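Local coordinates for lysosome-associated membrane glycoprotein 2 (Mus musculus, PDB 5GV3) that helps build lysosomes, supports autophagy and keeps the lysosomal lumen acidic by directly inhibiting the proton channel TMEM175, here represented by its first lumenal domain, at residues L129-T134 and Q138-I143; W18-T23 and V68-N73. One frame throughout, in Å; residues are numbered along the deposited sequence.

Contacts 1 and 2 meet along neighbouring strands of one sheet, their centres about 9 Å apart. Contact 1 is the hairpin of 129-134 and 138-143; contact 2 sets 18-23, which runs beside 138-143, against 68-73 of the other sheet. Backbone bonds probably join them, Trp-141 O to Glu-19 N at 2.7 Å and Lys-139 N to Asn-21 O at 3.0 Å. On the inner side Tyr-140 lies against Met-20, and its OH hydrogen-bonds to Trp-70 NE1, so the hairpin shares the core of contact 2. On the outer side the glycan on Asn-21 rests on Lys-139 and Trp-141 of contact 1.

Contact 1 of 2, residues L129-T134 and Q138-I143; sequences LTYNLT and QKYWGI. With NAG (2-acetamido-2-deoxy-beta-D-glucopyranose), chain M.
Tyr-131 and Tyr-140 meet rim to rim on the inner face of a beta hairpin, CD1 of Tyr-131 lying 3.7 Å from CE2 of Tyr-140. Their planes stand at 64°, and neither ring covers the face of the other. This is the close-packed side. The Tyr-131 ring packs here and against strand 106-117. Tyrosine suits position 140 because its ring packs while its hydroxyl serves a polar partner: Tyr-140 OH donates to Gln-138 OE1 at 2.5 Å, reaching it from above the amide plane. The Gln-138 side chain, extended beyond CG, lays its amide beside Leu-133, whose CD1 branch comes to 3.3 Å from Gln-138 NE2. At the far end, Leu-129 CD1 meets Ile-143 CD1, two branched aliphatic chains crossing nearly at right angles.

Beneath these side chains the antiparallel backbones are tied by four hydrogen bonds, two in the Leu-129/Tyr-140 pair and two in Tyr-131/Gln-138; the bond from Tyr-131 N to Gln-138 O is almost straight (170°). Past the hairpin pairing, Gly-142 takes a positive phi, easy for a residue without a side chain, and with Ile-143 opposite Cys-125 it forms a G1 beta bulge.

The other face is looser and partly exposed, and a sugar lies against it. Thr-130 and Lys-139, a non-hydrogen-bonded pair, run side by side; the Lys-139 chain stays extended until chi4 (-64°), where it swings NZ round to donate to Thr-130 OG1 at 3.0 Å. The aliphatic CD of Lys-139 touches C5 of the glycan carried by Asn-21, while O6 of that sugar sits over one face of Trp-141, 3.1 Å above its plane. The chemistry thus divides by face: inside, the Tyr-140 hydroxyl and Gln-138 carbonyl satisfy each other among apolar and aromatic groups, while outside lysine and indole bed the N-linked sugar.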
ATOM      1  N   LEU A 129       1.959  10.036   5.257  1.00 36.12           N
ATOM      2  CA  LEU A 129       2.114  10.466   3.873  1.00 41.24           C
ATOM      3  C   LEU A 129       0.728  10.504   3.215  1.00 46.22           C
ATOM      4  O   LEU A 129      -0.009   9.514   3.247  1.00 41.02           O
ATOM      5  CB  LEU A 129       3.071   9.543   3.109  1.00 36.06           C
ATOM      6  CG  LEU A 129       4.406   9.316   3.836  1.00 46.32           C
ATOM      7  CD1 LEU A 129       5.338   8.399   3.051  1.00 45.28           C
ATOM      8  CD2 LEU A 129       5.084  10.642   4.153  1.00 43.44           C
ATOM      9  N   THR A 130       0.354  11.663   2.680  1.00 45.75           N
ATOM     10  CA  THR A 130      -0.964  11.840   2.067  1.00 41.10           C
ATOM     11  C   THR A 130      -0.846  12.052   0.566  1.00 54.01           C
ATOM     12  O   THR A 130      -0.063  12.882   0.110  1.00 44.34           O
ATOM     13  CB  THR A 130      -1.726  13.033   2.668  1.00 40.08           C
ATOM     14  OG1 THR A 130      -1.801  12.893   4.092  1.00 42.64           O
ATOM     15  CG2 THR A 130      -3.142  13.109   2.107  1.00 49.31           C
ATOM     16  N   TYR A 131      -1.628  11.293  -0.196  1.00 48.68           N
ATOM     17  CA  TYR A 131      -1.676  11.450  -1.642  1.00 47.15           C
ATOM     18  C   TYR A 131      -3.108  11.722  -2.083  1.00 51.11           C
ATOM     19  O   TYR A 131      -3.995  10.878  -1.946  1.00 50.47           O
ATOM     20  CB  TYR A 131      -1.104  10.215  -2.334  1.00 46.84           C
ATOM     21  CG  TYR A 131       0.337   9.968  -1.949  1.00 46.32           C
ATOM     22  CD1 TYR A 131       0.649   9.206  -0.836  1.00 43.43           C
ATOM     23  CD2 TYR A 131       1.384  10.515  -2.685  1.00 50.22           C
ATOM     24  CE1 TYR A 131       1.958   8.987  -0.462  1.00 43.05           C
ATOM     25  CE2 TYR A 131       2.698  10.299  -2.325  1.00 61.75           C
ATOM     26  CZ  TYR A 131       2.981   9.532  -1.209  1.00 62.27           C
ATOM     27  OH  TYR A 131       4.289   9.307  -0.836  1.00 56.72           O
ATOM     28  N   ASN A 132      -3.334  12.922  -2.595  1.00 58.76           N
ATOM     29  CA  ASN A 132      -4.655  13.313  -3.062  1.00 53.09           C
ATOM     30  C   ASN A 132      -4.866  12.872  -4.504  1.00 54.00           C
ATOM     31  O   ASN A 132      -4.397  13.520  -5.439  1.00 61.72           O
ATOM     32  CB  ASN A 132      -4.841  14.820  -2.914  1.00 56.31           C
ATOM     33  CG  ASN A 132      -4.587  15.295  -1.495  1.00 64.51           C
ATOM     34  OD1 ASN A 132      -5.462  15.205  -0.632  1.00 64.37           O
ATOM     35  ND2 ASN A 132      -3.379  15.792  -1.242  1.00 65.63           N
ATOM     36  N   LEU A 133      -5.525  11.730  -4.672  1.00 48.40           N
ATOM     37  CA  LEU A 133      -5.779  11.165  -5.991  1.00 52.46           C
ATOM     38  C   LEU A 133      -7.282  11.053  -6.245  1.00 49.89           C
ATOM     39  O   LEU A 133      -7.838   9.954  -6.242  1.00 49.78           O
ATOM     40  CB  LEU A 133      -5.117   9.788  -6.124  1.00 40.39           C
ATOM     41  CG  LEU A 133      -3.650   9.664  -5.697  1.00 55.34           C
ATOM     42  CD1 LEU A 133      -3.195   8.209  -5.721  1.00 52.38           C
ATOM     43  CD2 LEU A 133      -2.752  10.516  -6.584  1.00 54.05           C
ATOM     44  N   THR A 134      -7.917  12.202  -6.465  1.00 46.40           N
ATOM     45  CA  THR A 134      -9.361  12.301  -6.695  1.00 49.65           C
ATOM     46  C   THR A 134      -9.884  11.198  -7.613  1.00 48.67           C
ATOM     47  O   THR A 134      -9.338  10.983  -8.698  1.00 49.88           O
ATOM     48  CB  THR A 134      -9.710  13.675  -7.301  1.00 56.29           C
ATOM     49  OG1 THR A 134      -9.295  14.710  -6.401  1.00 72.71           O
ATOM     50  CG2 THR A 134     -11.204  13.802  -7.586  1.00 56.28           C
ATOM     51  N   GLN A 138      -5.427   8.853  -0.279  1.00 36.22           N
ATOM     52  CA  GLN A 138      -4.664   7.765   0.318  1.00 40.57           C
ATOM     53  C   GLN A 138      -3.758   8.278   1.432  1.00 40.05           C
ATOM     54  O   GLN A 138      -3.046   9.265   1.263  1.00 45.17           O
ATOM     55  CB  GLN A 138      -3.832   7.050  -0.750  1.00 42.14           C
ATOM     56  CG  GLN A 138      -4.652   6.613  -1.956  1.00 39.67           C
ATOM     57  CD  GLN A 138      -3.825   5.961  -3.040  1.00 46.33           C
ATOM     58  OE1 GLN A 138      -2.617   5.782  -2.892  1.00 43.17           O
ATOM     59  NE2 GLN A 138      -4.475   5.602  -4.143  1.00 44.79           N
ATOM     60  N   LYS A 139      -3.810   7.620   2.586  1.00 35.90           N
ATOM     61  CA  LYS A 139      -2.927   7.971   3.695  1.00 38.83           C
ATOM     62  C   LYS A 139      -2.112   6.761   4.146  1.00 39.44           C
ATOM     63  O   LYS A 139      -2.651   5.671   4.336  1.00 38.91           O
ATOM     64  CB  LYS A 139      -3.728   8.547   4.865  1.00 36.02           C
ATOM     65  CG  LYS A 139      -4.310   9.937   4.597  1.00 43.02           C
ATOM     66  CD  LYS A 139      -5.029  10.474   5.828  1.00 39.93           C
ATOM     67  CE  LYS A 139      -5.575  11.878   5.606  1.00 46.11           C
ATOM     68  NZ  LYS A 139      -4.468  12.845   5.381  1.00 52.24           N
ATOM     69  N   TYR A 140      -0.807   6.965   4.293  1.00 36.06           N
ATOM     70  CA  TYR A 140       0.128   5.920   4.718  1.00 33.45           C
ATOM     71  C   TYR A 140       0.959   6.427   5.894  1.00 37.40           C
ATOM     72  O   TYR A 140       1.384   7.581   5.887  1.00 38.76           O
ATOM     73  CB  TYR A 140       1.064   5.516   3.572  1.00 37.07           C
ATOM     74  CG  TYR A 140       0.368   5.180   2.271  1.00 33.90           C
ATOM     75  CD1 TYR A 140      -0.084   3.899   2.021  1.00 31.06           C
ATOM     76  CD2 TYR A 140       0.159   6.148   1.294  1.00 39.07           C
ATOM     77  CE1 TYR A 140      -0.721   3.584   0.834  1.00 34.76           C
ATOM     78  CE2 TYR A 140      -0.483   5.833   0.092  1.00 38.94           C
ATOM     79  CZ  TYR A 140      -0.918   4.541  -0.122  1.00 40.47           C
ATOM     80  OH  TYR A 140      -1.558   4.179  -1.285  1.00 41.35           O
ATOM     81  N   TRP A 141       1.178   5.581   6.901  1.00 41.05           N
ATOM     82  CA  TRP A 141       2.033   5.958   8.030  1.00 41.27           C
ATOM     83  C   TRP A 141       2.564   4.756   8.825  1.00 39.48           C
ATOM     84  O   TRP A 141       2.233   3.610   8.529  1.00 40.22           O
ATOM     85  CB  TRP A 141       1.282   6.910   8.964  1.00 27.89           C
ATOM     86  CG  TRP A 141       0.183   6.277   9.810  1.00 42.53           C
ATOM     87  CD1 TRP A 141       0.275   5.880  11.120  1.00 38.04           C
ATOM     88  CD2 TRP A 141      -1.168   5.999   9.402  1.00 35.85           C
ATOM     89  NE1 TRP A 141      -0.931   5.365  11.547  1.00 36.03           N
ATOM     90  CE2 TRP A 141      -1.829   5.428  10.513  1.00 43.49           C
ATOM     91  CE3 TRP A 141      -1.875   6.172   8.205  1.00 42.60           C
ATOM     92  CZ2 TRP A 141      -3.168   5.027  10.452  1.00 41.52           C
ATOM     93  CZ3 TRP A 141      -3.198   5.773   8.148  1.00 36.45           C
ATOM     94  CH2 TRP A 141      -3.834   5.207   9.268  1.00 43.59           C
ATOM     95  N   GLY A 142       3.400   5.030   9.826  1.00 38.64           N
ATOM     96  CA  GLY A 142       3.966   3.993  10.677  1.00 37.88           C
ATOM     97  C   GLY A 142       4.766   2.997   9.862  1.00 40.21           C
ATOM     98  O   GLY A 142       4.739   1.802  10.129  1.00 39.81           O
ATOM     99  N   ILE A 143       5.492   3.505   8.871  1.00 38.10           N
ATOM    100  CA  ILE A 143       6.149   2.673   7.867  1.00 38.67           C
ATOM    101  C   ILE A 143       7.535   2.216   8.290  1.00 43.16           C
ATOM    102  O   ILE A 143       8.385   3.038   8.616  1.00 36.39           O
ATOM    103  CB  ILE A 143       6.271   3.425   6.522  1.00 36.83           C
ATOM    104  CG1 ILE A 143       4.892   3.858   6.024  1.00 42.12           C
ATOM    105  CG2 ILE A 143       7.006   2.569   5.489  1.00 37.62           C
ATOM    106  CD1 ILE A 143       4.939   4.880   4.888  1.00 37.97           C
TER
HETATM  107  C1  NAG M 211      -7.063   7.713   8.641  1.00 52.27           C
HETATM  108  C2  NAG M 211      -7.834   7.819   9.964  1.00 62.28           C
HETATM  109  C3  NAG M 211      -7.638   9.203  10.578  1.00 52.43           C
HETATM  110  C4  NAG M 211      -6.154   9.529  10.691  1.00 53.31           C
HETATM  111  C5  NAG M 211      -5.461   9.346   9.344  1.00 40.71           C
HETATM  112  C6  NAG M 211      -3.963   9.524   9.427  1.00 44.48           C
HETATM  113  C7  NAG M 211      -9.856   6.460  10.294  1.00 67.40           C
HETATM  114  C8  NAG M 211     -11.323   6.325  10.002  1.00 49.29           C
HETATM  115  N2  NAG M 211      -9.250   7.538   9.778  1.00 61.14           N
HETATM  116  O3  NAG M 211      -8.243   9.248  11.864  1.00 61.48           O
HETATM  117  O4  NAG M 211      -5.987  10.870  11.139  1.00 52.37           O
HETATM  118  O5  NAG M 211      -5.683   8.012   8.867  1.00 51.85           O
HETATM  119  O6  NAG M 211      -3.383   8.473  10.183  1.00 49.89           O
HETATM  120  O7  NAG M 211      -9.247   5.632  10.964  1.00 73.98           O

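Contact 2 of 2, residues W18-T23 and V68-N73; sequences WEMNFT and VSWAVN. With ZN (zinc ion), chain E; NAG (2-acetamido-2-deoxy-beta-D-glucopyranose), chain M; NAG (2-acetamido-2-deoxy-beta-D-glucopyranose), chain O.
Met-20 lays its thioether over one face of the Trp-70 indole. The sulfur SD of Met-20 stands 4.0 Å from the centroid of the five-membered ring of Trp-70, only 10° off its normal, a Met-aromatic contact. The terminal methyl is modelled over the six-membered ring, but its exact place is less certain. Methionine suits this position, being flexible and polarisable enough to follow a flat surface.

Two more aromatic residues of 18-23 approach Trp-70 obliquely. Phe-22 brings its CZ to 3.4 Å from CD1 of Trp-70, on the pyrrole part of the indole, with the planes at 36°. Trp-18 reaches the benzo part through CZ2, 4.0 Å from CZ3 of Trp-70, the two side chains sliding past each other in opposite directions. Trp-70 can extend across the gap because its CG lies anti to the backbone N (chi1 180°); its single polar side-chain atom, NE1, already has a partner in the neighbouring hairpin. Ile-60 and Ile-62 also pack against it.

Alternation along 18-23 turns Glu-19 and Asn-21 to the opposite side, where Glu-19 grips a zinc ion with both carboxylate oxygens and Asn-21 carries an N-linked sugar on the outer side. The strand axes are 10.6 Å apart, with no hydrogen bond between the segments. Trp-18, Phe-22 and Trp-70 thus form an aromatic cluster between the two sheets, part of the hydrophobic core of the beta-prism fold of LAMP lumenal domains, here the first.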
ATOM      1  N   TRP A  18       3.418  -1.178   8.265  1.00 32.36           N
ATOM      2  CA  TRP A  18       2.809   0.121   7.972  1.00 32.14           C
ATOM      3  C   TRP A  18       1.303   0.155   8.254  1.00 37.58           C
ATOM      4  O   TRP A  18       0.682  -0.878   8.506  1.00 37.49           O
ATOM      5  CB  TRP A  18       3.063   0.505   6.507  1.00 31.00           C
ATOM      6  CG  TRP A  18       2.156  -0.164   5.512  1.00 34.23           C
ATOM      7  CD1 TRP A  18       1.138   0.427   4.836  1.00 37.33           C
ATOM      8  CD2 TRP A  18       2.178  -1.540   5.080  1.00 37.82           C
ATOM      9  NE1 TRP A  18       0.524  -0.481   4.018  1.00 37.72           N
ATOM     10  CE2 TRP A  18       1.140  -1.695   4.140  1.00 41.31           C
ATOM     11  CE3 TRP A  18       2.965  -2.647   5.398  1.00 36.58           C
ATOM     12  CZ2 TRP A  18       0.868  -2.908   3.511  1.00 40.31           C
ATOM     13  CZ3 TRP A  18       2.695  -3.857   4.771  1.00 36.93           C
ATOM     14  CH2 TRP A  18       1.654  -3.976   3.841  1.00 44.97           C
ATOM     15  N   GLU A  19       0.735   1.356   8.232  1.00 37.06           N
ATOM     16  CA  GLU A  19      -0.707   1.539   8.378  1.00 34.25           C
ATOM     17  C   GLU A  19      -1.246   2.360   7.203  1.00 42.66           C
ATOM     18  O   GLU A  19      -0.588   3.274   6.723  1.00 39.83           O
ATOM     19  CB  GLU A  19      -1.036   2.215   9.715  1.00 36.70           C
ATOM     20  CG  GLU A  19      -0.612   1.390  10.951  1.00 46.85           C
ATOM     21  CD  GLU A  19      -1.315   1.805  12.247  1.00 36.94           C
ATOM     22  OE1 GLU A  19      -2.528   2.096  12.199  1.00 63.48           O
ATOM     23  OE2 GLU A  19      -0.665   1.824  13.320  1.00 74.65           O
ATOM     24  N   MET A  20      -2.439   2.035   6.728  1.00 38.55           N
ATOM     25  CA  MET A  20      -3.043   2.820   5.642  1.00 46.06           C
ATOM     26  C   MET A  20      -4.553   2.913   5.726  1.00 44.31           C
ATOM     27  O   MET A  20      -5.209   2.018   6.252  1.00 43.18           O
ATOM     28  CB  MET A  20      -2.624   2.233   4.287  1.00 36.32           C
ATOM     29  CG  MET A  20      -2.950   0.745   4.108  1.00 46.71           C
ATOM     30  SD  MET A  20      -2.735   0.071   2.428  1.00 38.85           S
ATOM     31  CE  MET A  20      -1.159   0.668   2.008  1.00 50.32           C
ATOM     32  N   ASN A  21      -5.096   4.029   5.255  1.00 37.03           N
ATOM     33  CA  ASN A  21      -6.536   4.130   5.086  1.00 43.25           C
ATOM     34  C   ASN A  21      -6.836   4.921   3.807  1.00 50.33           C
ATOM     35  O   ASN A  21      -5.954   5.603   3.251  1.00 40.33           O
ATOM     36  CB  ASN A  21      -7.258   4.655   6.362  1.00 39.11           C
ATOM     37  CG  ASN A  21      -6.959   6.101   6.730  1.00 46.22           C
ATOM     38  OD1 ASN A  21      -6.525   6.913   5.916  1.00 54.16           O
ATOM     39  ND2 ASN A  21      -7.234   6.423   8.006  1.00 54.10           N
ATOM     40  N   PHE A  22      -8.054   4.749   3.301  1.00 43.76           N
ATOM     41  CA  PHE A  22      -8.461   5.320   2.020  1.00 45.60           C
ATOM     42  C   PHE A  22      -9.787   6.039   2.128  1.00 45.03           C
ATOM     43  O   PHE A  22     -10.795   5.456   2.515  1.00 42.39           O
ATOM     44  CB  PHE A  22      -8.576   4.219   0.966  1.00 39.04           C
ATOM     45  CG  PHE A  22      -7.306   3.445   0.766  1.00 40.10           C
ATOM     46  CD1 PHE A  22      -6.218   4.025   0.145  1.00 44.88           C
ATOM     47  CD2 PHE A  22      -7.193   2.149   1.232  1.00 48.60           C
ATOM     48  CE1 PHE A  22      -5.044   3.316  -0.024  1.00 35.66           C
ATOM     49  CE2 PHE A  22      -6.021   1.433   1.070  1.00 51.94           C
ATOM     50  CZ  PHE A  22      -4.946   2.013   0.443  1.00 36.93           C
ATOM     51  N   THR A  23      -9.779   7.321   1.797  1.00 41.59           N
ATOM     52  CA  THR A  23     -11.001   8.101   1.808  1.00 42.26           C
ATOM     53  C   THR A  23     -11.546   8.157   0.386  1.00 43.20           C
ATOM     54  O   THR A  23     -10.942   8.767  -0.494  1.00 45.17           O
ATOM     55  CB  THR A  23     -10.756   9.507   2.365  1.00 43.77           C
ATOM     56  OG1 THR A  23     -10.141   9.402   3.652  1.00 50.23           O
ATOM     57  CG2 THR A  23     -12.061  10.261   2.516  1.00 38.19           C
ATOM     58  N   VAL A  68     -11.998  -3.994  -1.589  1.00 44.77           N
ATOM     59  CA  VAL A  68     -10.771  -3.265  -1.815  1.00 41.97           C
ATOM     60  C   VAL A  68      -9.542  -4.149  -1.906  1.00 41.36           C
ATOM     61  O   VAL A  68      -9.324  -5.023  -1.070  1.00 49.57           O
ATOM     62  CB  VAL A  68     -10.555  -2.241  -0.684  1.00 52.75           C
ATOM     63  CG1 VAL A  68      -9.211  -1.572  -0.816  1.00 48.44           C
ATOM     64  CG2 VAL A  68     -11.669  -1.203  -0.689  1.00 56.81           C
ATOM     65  N   SER A  69      -8.756  -3.919  -2.947  1.00 41.71           N
ATOM     66  CA  SER A  69      -7.470  -4.570  -3.093  1.00 43.12           C
ATOM     67  C   SER A  69      -6.436  -3.467  -3.300  1.00 45.82           C
ATOM     68  O   SER A  69      -6.773  -2.359  -3.716  1.00 50.54           O
ATOM     69  CB  SER A  69      -7.474  -5.558  -4.257  1.00 34.57           C
ATOM     70  OG  SER A  69      -7.714  -4.900  -5.481  1.00 59.76           O
ATOM     71  N   TRP A  70      -5.183  -3.767  -2.982  1.00 45.99           N
ATOM     72  CA  TRP A  70      -4.129  -2.764  -3.002  1.00 43.40           C
ATOM     73  C   TRP A  70      -2.810  -3.442  -3.325  1.00 41.42           C
ATOM     74  O   TRP A  70      -2.555  -4.567  -2.884  1.00 40.14           O
ATOM     75  CB  TRP A  70      -4.062  -2.033  -1.658  1.00 40.23           C
ATOM     76  CG  TRP A  70      -2.999  -0.982  -1.564  1.00 47.73           C
ATOM     77  CD1 TRP A  70      -3.125   0.338  -1.864  1.00 40.98           C
ATOM     78  CD2 TRP A  70      -1.640  -1.172  -1.146  1.00 34.95           C
ATOM     79  NE1 TRP A  70      -1.934   0.989  -1.650  1.00 38.67           N
ATOM     80  CE2 TRP A  70      -1.005   0.084  -1.213  1.00 40.53           C
ATOM     81  CE3 TRP A  70      -0.900  -2.281  -0.717  1.00 39.39           C
ATOM     82  CZ2 TRP A  70       0.342   0.261  -0.870  1.00 43.39           C
ATOM     83  CZ3 TRP A  70       0.435  -2.100  -0.371  1.00 42.22           C
ATOM     84  CH2 TRP A  70       1.038  -0.837  -0.447  1.00 39.59           C
ATOM     85  N   ALA A  71      -1.971  -2.770  -4.102  1.00 36.35           N
ATOM     86  CA  ALA A  71      -0.708  -3.369  -4.524  1.00 43.54           C
ATOM     87  C   ALA A  71       0.390  -2.321  -4.667  1.00 35.76           C
ATOM     88  O   ALA A  71       0.108  -1.133  -4.824  1.00 41.13           O
ATOM     89  CB  ALA A  71      -0.895  -4.129  -5.839  1.00 49.44           C
ATOM     90  N   VAL A  72       1.638  -2.780  -4.638  1.00 39.50           N
ATOM     91  CA  VAL A  72       2.797  -1.908  -4.803  1.00 32.84           C
ATOM     92  C   VAL A  72       3.960  -2.681  -5.419  1.00 34.63           C
ATOM     93  O   VAL A  72       4.104  -3.882  -5.212  1.00 41.50           O
ATOM     94  CB  VAL A  72       3.232  -1.266  -3.450  1.00 49.15           C
ATOM     95  CG1 VAL A  72       3.528  -2.329  -2.395  1.00 34.49           C
ATOM     96  CG2 VAL A  72       4.421  -0.315  -3.630  1.00 42.52           C
ATOM     97  N   ASN A  73       4.770  -1.980  -6.205  1.00 40.35           N
ATOM     98  CA  ASN A  73       5.970  -2.546  -6.804  1.00 50.72           C
ATOM     99  C   ASN A  73       7.236  -2.083  -6.162  1.00 37.39           C
ATOM    100  O   ASN A  73       7.368  -0.917  -5.794  1.00 51.83           O
ATOM    101  CB  ASN A  73       6.106  -2.169  -8.273  1.00 61.21           C
ATOM    102  CG  ASN A  73       5.469  -3.139  -9.196  1.00 70.85           C
ATOM    103  OD1 ASN A  73       5.177  -4.282  -8.841  1.00 72.45           O
ATOM    104  ND2 ASN A  73       5.279  -2.692 -10.428  1.00 86.91           N
TER
HETATM  105 ZN    ZN E 203      -2.353   2.521  14.142  0.81 90.06          ZN
HETATM  106  C1  NAG M 211      -7.063   7.713   8.641  1.00 52.27           C
HETATM  107  C2  NAG M 211      -7.834   7.819   9.964  1.00 62.28           C
HETATM  108  C3  NAG M 211      -7.638   9.203  10.578  1.00 52.43           C
HETATM  109  C4  NAG M 211      -6.154   9.529  10.691  1.00 53.31           C
HETATM  110  C5  NAG M 211      -5.461   9.346   9.344  1.00 40.71           C
HETATM  111  C6  NAG M 211      -3.963   9.524   9.427  1.00 44.48           C
HETATM  112  C7  NAG M 211      -9.856   6.460  10.294  1.00 67.40           C
HETATM  113  C8  NAG M 211     -11.323   6.325  10.002  1.00 49.29           C
HETATM  114  N2  NAG M 211      -9.250   7.538   9.778  1.00 61.14           N
HETATM  115  O3  NAG M 211      -8.243   9.248  11.864  1.00 61.48           O
HETATM  116  O4  NAG M 211      -5.987  10.870  11.139  1.00 52.37           O
HETATM  117  O5  NAG M 211      -5.683   8.012   8.867  1.00 51.85           O
HETATM  118  O6  NAG M 211      -3.383   8.473  10.183  1.00 49.89           O
HETATM  119  O7  NAG M 211      -9.247   5.632  10.964  1.00 73.98           O
HETATM  120  C1  NAG O 213       4.705  -3.425 -11.512  1.00 85.88           C
HETATM  121  C2  NAG O 213       5.761  -4.028 -12.442  1.00 80.53           C
HETATM  122  C3  NAG O 213       5.082  -4.684 -13.647  1.00 87.92           C
HETATM  123  C4  NAG O 213       3.984  -5.639 -13.184  1.00 91.97           C
HETATM  124  C5  NAG O 213       3.051  -4.926 -12.207  1.00 87.07           C
HETATM  125  C6  NAG O 213       1.977  -5.809 -11.620  1.00 92.58           C
HETATM  126  C7  NAG O 213       7.882  -3.262 -13.446  1.00 88.64           C
HETATM  127  C8  NAG O 213       8.708  -2.067 -13.822  1.00 77.55           C
HETATM  128  N2  NAG O 213       6.702  -2.998 -12.875  1.00 78.49           N
HETATM  129  O3  NAG O 213       6.043  -5.378 -14.433  1.00 79.10           O
HETATM  130  O4  NAG O 213       3.232  -6.103 -14.300  1.00 88.98           O
HETATM  131  O5  NAG O 213       3.816  -4.428 -11.106  1.00 70.78           O
HETATM  132  O6  NAG O 213       1.322  -5.149 -10.545  1.00 86.19           O
HETATM  133  O7  NAG O 213       8.262  -4.408 -13.659  1.00 93.70           O